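Local coordinates for protein hydrolase (Burkholderia cenocepacia, PDB 4QKU) that probably hydrolyses fumarylacetoacetate to fumarate and acetoacetate, the last step of phenylalanine and tyrosine breakdown, as a metal-dependent member of the FAH family, at residues D220-T225 and D256-D261; P21-W26 and L111-D116. One frame throughout, in Å; residues are numbered along the deposited sequence.

Interaction 1 (D220-T225 and D256-D261); sequences DIELET and DWSARD. With NA (sodium ion), chain H; SO4 (sulfate ion), chain J.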
# COMPACT_ATOMS: atom_id res chain seq x y z
N ASP B 220 21.47 0.64 -4.87
CA ASP B 220 21.34 1.72 -5.82
C ASP B 220 20.31 2.72 -5.33
O ASP B 220 19.51 2.44 -4.44
CB ASP B 220 20.94 1.16 -7.20
CG ASP B 220 21.19 2.15 -8.36
OD1 ASP B 220 21.71 3.26 -8.13
OD2 ASP B 220 20.87 1.80 -9.52
N ILE B 221 20.39 3.92 -5.89
CA ILE B 221 19.38 4.95 -5.70
C ILE B 221 18.48 4.97 -6.88
O ILE B 221 18.77 4.35 -7.90
CB ILE B 221 20.01 6.34 -5.53
CG1 ILE B 221 20.98 6.69 -6.67
CG2 ILE B 221 20.75 6.41 -4.22
CD1 ILE B 221 20.47 7.79 -7.54
N GLU B 222 17.37 5.67 -6.73
CA GLU B 222 16.53 6.03 -7.88
C GLU B 222 16.01 7.43 -7.67
O GLU B 222 15.17 7.67 -6.80
CB GLU B 222 15.37 5.04 -8.03
CG GLU B 222 15.77 3.70 -8.64
CD GLU B 222 14.61 3.01 -9.33
OE1 GLU B 222 14.85 2.46 -10.44
OE2 GLU B 222 13.47 3.03 -8.79
N LEU B 223 16.57 8.37 -8.44
CA LEU B 223 16.10 9.76 -8.43
C LEU B 223 14.67 9.91 -8.99
O LEU B 223 14.41 9.58 -10.14
CB LEU B 223 17.05 10.65 -9.23
CG LEU B 223 16.59 12.08 -9.53
CD1 LEU B 223 16.37 12.90 -8.27
CD2 LEU B 223 17.63 12.73 -10.42
N GLU B 224 13.77 10.41 -8.16
CA GLU B 224 12.38 10.57 -8.50
C GLU B 224 11.83 11.74 -7.74
O GLU B 224 12.46 12.24 -6.80
CB GLU B 224 11.52 9.33 -8.09
CG GLU B 224 12.06 7.96 -8.48
CD GLU B 224 11.03 6.85 -8.31
OE1 GLU B 224 9.81 7.15 -8.30
OE2 GLU B 224 11.43 5.66 -8.25
N THR B 225 10.65 12.17 -8.16
CA THR B 225 9.79 13.00 -7.33
C THR B 225 8.49 12.25 -7.09
O THR B 225 8.11 11.32 -7.82
CB THR B 225 9.38 14.32 -8.03
OG1 THR B 225 8.58 14.01 -9.17
CG2 THR B 225 10.60 15.16 -8.48
N ASP B 256 13.95 6.07 -4.38
CA ASP B 256 13.42 4.72 -4.34
C ASP B 256 14.57 3.76 -4.32
O ASP B 256 14.91 3.16 -5.35
CB ASP B 256 12.50 4.41 -5.50
CG ASP B 256 11.90 3.00 -5.40
OD1 ASP B 256 11.87 2.44 -4.28
OD2 ASP B 256 11.50 2.43 -6.43
N TRP B 257 15.16 3.60 -3.14
CA TRP B 257 16.30 2.71 -2.99
C TRP B 257 15.97 1.36 -3.58
O TRP B 257 14.89 0.82 -3.32
CB TRP B 257 16.65 2.52 -1.53
CG TRP B 257 16.88 3.78 -0.73
CD1 TRP B 257 15.97 4.42 0.09
CD2 TRP B 257 18.08 4.51 -0.63
NE1 TRP B 257 16.55 5.50 0.66
CE2 TRP B 257 17.86 5.57 0.26
CE3 TRP B 257 19.36 4.35 -1.17
CZ2 TRP B 257 18.84 6.47 0.60
CZ3 TRP B 257 20.35 5.24 -0.82
CH2 TRP B 257 20.08 6.29 0.05
N SER B 258 16.91 0.81 -4.34
CA SER B 258 16.70 -0.43 -5.08
C SER B 258 17.88 -1.39 -4.92
O SER B 258 19.04 -0.96 -5.01
CB SER B 258 16.55 -0.10 -6.55
OG SER B 258 15.52 0.84 -6.76
N ALA B 259 17.62 -2.66 -4.65
CA ALA B 259 18.66 -3.67 -4.64
C ALA B 259 18.63 -4.43 -5.96
O ALA B 259 17.78 -5.30 -6.15
CB ALA B 259 18.47 -4.62 -3.48
N ARG B 260 19.55 -4.12 -6.87
CA ARG B 260 19.43 -4.58 -8.26
C ARG B 260 19.64 -6.05 -8.45
O ARG B 260 19.01 -6.65 -9.33
CB ARG B 260 20.41 -3.86 -9.18
CG ARG B 260 20.35 -2.35 -9.10
CD ARG B 260 18.96 -1.86 -9.37
NE ARG B 260 18.90 -0.45 -9.71
CZ ARG B 260 17.77 0.15 -10.07
NH1 ARG B 260 16.66 -0.54 -10.11
NH2 ARG B 260 17.76 1.44 -10.39
N ASP B 261 20.47 -6.66 -7.62
CA ASP B 261 20.72 -8.11 -7.74
C ASP B 261 19.54 -8.93 -7.23
O ASP B 261 19.19 -9.97 -7.81
CB ASP B 261 22.04 -8.56 -7.10
CG ASP B 261 22.39 -7.84 -5.80
OD1 ASP B 261 21.65 -6.94 -5.32
OD2 ASP B 261 23.46 -8.19 -5.24
NA NA H . 12.80 1.56 -2.27
S SO4 J . 13.55 0.16 -12.44
O1 SO4 J . 12.16 -0.29 -12.64
O2 SO4 J . 13.59 1.63 -12.53
O3 SO4 J . 14.08 -0.24 -11.11
O4 SO4 J . 14.38 -0.47 -13.49

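Interaction 2 (P21-W26 and L111-D116); sequences PARKSW and LFSRDD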
# COMPACT_ATOMS: atom_id res chain seq x y z
N PRO B 21 7.76 37.67 -7.55
CA PRO B 21 9.21 37.55 -7.30
C PRO B 21 9.81 38.71 -6.55
O PRO B 21 10.88 38.57 -5.96
CB PRO B 21 9.80 37.49 -8.72
CG PRO B 21 8.71 36.94 -9.57
CD PRO B 21 7.44 37.51 -8.98
N ALA B 22 9.13 39.84 -6.56
CA ALA B 22 9.57 41.05 -5.85
C ALA B 22 9.30 40.96 -4.36
O ALA B 22 9.86 41.70 -3.58
CB ALA B 22 8.88 42.27 -6.42
N ARG B 23 8.44 40.04 -3.94
CA ARG B 23 8.11 39.94 -2.54
C ARG B 23 9.32 39.42 -1.74
O ARG B 23 10.09 38.57 -2.21
CB ARG B 23 6.86 39.05 -2.35
CG ARG B 23 6.21 39.21 -1.00
CD ARG B 23 4.82 38.64 -0.97
NE ARG B 23 3.84 39.51 -1.62
CZ ARG B 23 2.52 39.32 -1.58
NH1 ARG B 23 1.98 38.29 -0.91
NH2 ARG B 23 1.71 40.15 -2.22
N LYS B 24 9.46 39.94 -0.52
CA LYS B 24 10.58 39.58 0.37
C LYS B 24 10.08 39.51 1.80
O LYS B 24 9.05 40.11 2.13
CB LYS B 24 11.70 40.65 0.29
CG LYS B 24 12.29 40.87 -1.09
CD LYS B 24 13.09 39.66 -1.57
CE LYS B 24 13.07 39.56 -3.08
NZ LYS B 24 13.72 38.32 -3.55
N SER B 25 10.85 38.83 2.66
CA SER B 25 10.53 38.70 4.07
C SER B 25 11.45 39.50 5.01
O SER B 25 12.61 39.80 4.68
CB SER B 25 10.57 37.24 4.45
OG SER B 25 9.99 37.04 5.73
N TRP B 26 10.91 39.83 6.18
CA TRP B 26 11.71 40.39 7.28
C TRP B 26 12.54 39.28 8.00
O TRP B 26 13.43 39.57 8.82
CB TRP B 26 10.85 41.17 8.28
CG TRP B 26 9.60 40.48 8.73
CD1 TRP B 26 8.33 40.68 8.26
CD2 TRP B 26 9.48 39.49 9.74
NE1 TRP B 26 7.44 39.88 8.92
CE2 TRP B 26 8.12 39.13 9.83
CE3 TRP B 26 10.40 38.87 10.59
CZ2 TRP B 26 7.66 38.19 10.73
CZ3 TRP B 26 9.91 37.91 11.49
CH2 TRP B 26 8.57 37.59 11.55
N LEU B 111 1.75 38.06 6.37
CA LEU B 111 2.36 38.25 7.69
C LEU B 111 3.89 38.35 7.68
O LEU B 111 4.46 39.12 8.45
CB LEU B 111 1.93 37.10 8.61
CG LEU B 111 2.21 37.35 10.10
CD1 LEU B 111 1.39 38.54 10.61
CD2 LEU B 111 1.96 36.10 10.91
N PHE B 112 4.53 37.58 6.80
CA PHE B 112 5.98 37.51 6.79
C PHE B 112 6.60 38.36 5.73
O PHE B 112 7.81 38.36 5.58
CB PHE B 112 6.45 36.06 6.68
CG PHE B 112 6.23 35.26 7.93
CD1 PHE B 112 7.09 35.40 9.00
CD2 PHE B 112 5.13 34.43 8.05
CE1 PHE B 112 6.89 34.71 10.17
CE2 PHE B 112 4.91 33.74 9.22
CZ PHE B 112 5.80 33.87 10.29
N SER B 113 5.75 39.11 5.02
CA SER B 113 6.21 40.16 4.11
C SER B 113 6.94 41.28 4.87
O SER B 113 6.45 41.77 5.90
CB SER B 113 5.04 40.77 3.36
OG SER B 113 4.69 39.97 2.27
N ARG B 114 8.04 41.73 4.29
CA ARG B 114 8.98 42.61 4.99
C ARG B 114 8.33 43.80 5.71
O ARG B 114 8.82 44.23 6.76
CB ARG B 114 10.04 43.12 4.03
CG ARG B 114 11.33 43.50 4.71
CD ARG B 114 12.18 44.51 3.96
NE ARG B 114 12.84 43.95 2.79
CZ ARG B 114 13.99 43.27 2.82
NH1 ARG B 114 14.62 43.03 3.99
NH2 ARG B 114 14.50 42.82 1.68
N ASP B 115 7.25 44.32 5.13
CA ASP B 115 6.61 45.54 5.59
C ASP B 115 5.47 45.36 6.59
O ASP B 115 4.94 46.34 7.10
CB ASP B 115 6.12 46.33 4.39
CG ASP B 115 7.25 46.83 3.51
OD1 ASP B 115 8.42 46.82 3.97
OD2 ASP B 115 6.97 47.24 2.36
N ASP B 116 5.10 44.11 6.88
CA ASP B 116 4.07 43.85 7.87
C ASP B 116 4.79 43.82 9.20
O ASP B 116 5.62 42.94 9.45
CB ASP B 116 3.39 42.52 7.60
CG ASP B 116 2.12 42.32 8.39
OD1 ASP B 116 1.92 43.01 9.43
OD2 ASP B 116 1.32 41.44 7.99

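Interaction 1 (D220-T225 and D256-D261)
Two adjacent antiparallel strands, 219-229 and 248-259, carry the acidic metal site of the FAH fold here, and Asp-220 pairs with Ser-258 at their junction. The nearly straight bond from Ser-258 N to Asp-220 O (3.1 Å) has its donor above the carbonyl plane; further along, Asp-256 N reaches Glu-222 O. Bent at chi2 (-56°), Arg-260 folds back so that NE and NH2 both grip one oxygen, Asp-220 OD2, side-on, NE at 3.0 Å. The carboxylate stands 67° from the guanidinium plane, and its oxygens also accept from the backbone N atoms of Leu-385 and Leu-386. Arg-260 NH2 also forms a salt bridge to Glu-222 OE1 (3.1 Å), while Arg-260 NH1 donates to O3 of a sulfate (2.8 Å) that His-156, the predicted proton acceptor, also binds. Asp-256 OD1 ligates the sodium ion at 2.4 Å together with Trp-257 O, Lys-276 O, Ala-279 O and Thr-280 OG1. Asp-256 OD2 lies 3.1 Å from Glu-222 OE2 and 3.7 Å from Glu-224 OE2, a carboxylate whose main polar partner is Gly-372. Lys-276 NZ, salt-bridged to Glu-222 OE2, would partly offset this crowding of carboxylates, which should still favour a cation, consistent with the predicted calcium site.

Interaction 2 (P21-W26 and L111-D116)
Trp-26 and Phe-112 supply the aromatic part. Their planes are 30° apart and slid so that the six-membered rings, with centroids 5.2 Å apart, barely overlap; Trp-26 CZ2 comes nearest, to Phe-112 CD1. Leu-119 of the following helix touches both rings. A hydrogen bond from Trp-26 NE1, in the ring plane, to a lone pair of Leu-111 O (3.1 Å) helps set the indole's rotation; at the ring edge, Trp-26 CD1 lies 3.2 Å from Ser-113 O. With chi1 at 47°, CG sits between backbone N and carbonyl carbon, turning the indole toward the end of helix 98-111. That helix end runs into a type I beta turn, Ser-113 to Asp-116, and loop 21-26 bridges onto it at Ser-25 and Ser-113. Among the backbone and hydroxyl bonds, Arg-114 N donates to Lys-24 O (2.9 Å), and Ser-25 OG to Phe-112 O (2.6 Å), which also takes a weak bond from Trp-26 N. Contacts of the charged side chains are looser: one face of the Arg-114 guanidinium lies over Ser-25 O, its NH1 salt-bridged to Glu-28, while Arg-23 CD rests 3.5 Å from Ser-113 OG. Ser-113 OG is hydrogen-bonded to Ser-109 O, and Arg-23 NH1 to Ser-109 OG.

How the interactions relate
The two contacts lie on opposite sides of the chain's centre, with their own centres about 39 Å apart and their nearest atoms about 22 Å apart, so they do not touch. Along the chain they come in series: interaction 2 closes before interaction 1 opens. Interaction 2 joins the N-terminal loop that precedes strand 44-49 to the turn between helices 98-111 and 117-120, in the N-terminal part of the protein and far from the metal and substrate sites. Interaction 1 belongs to the seven-stranded mixed sheet of the C-terminal hydrolase region and supplies part of the metal site. The sodium-binding residues and the N-terminal loop contact thus lie in separate parts of the fold.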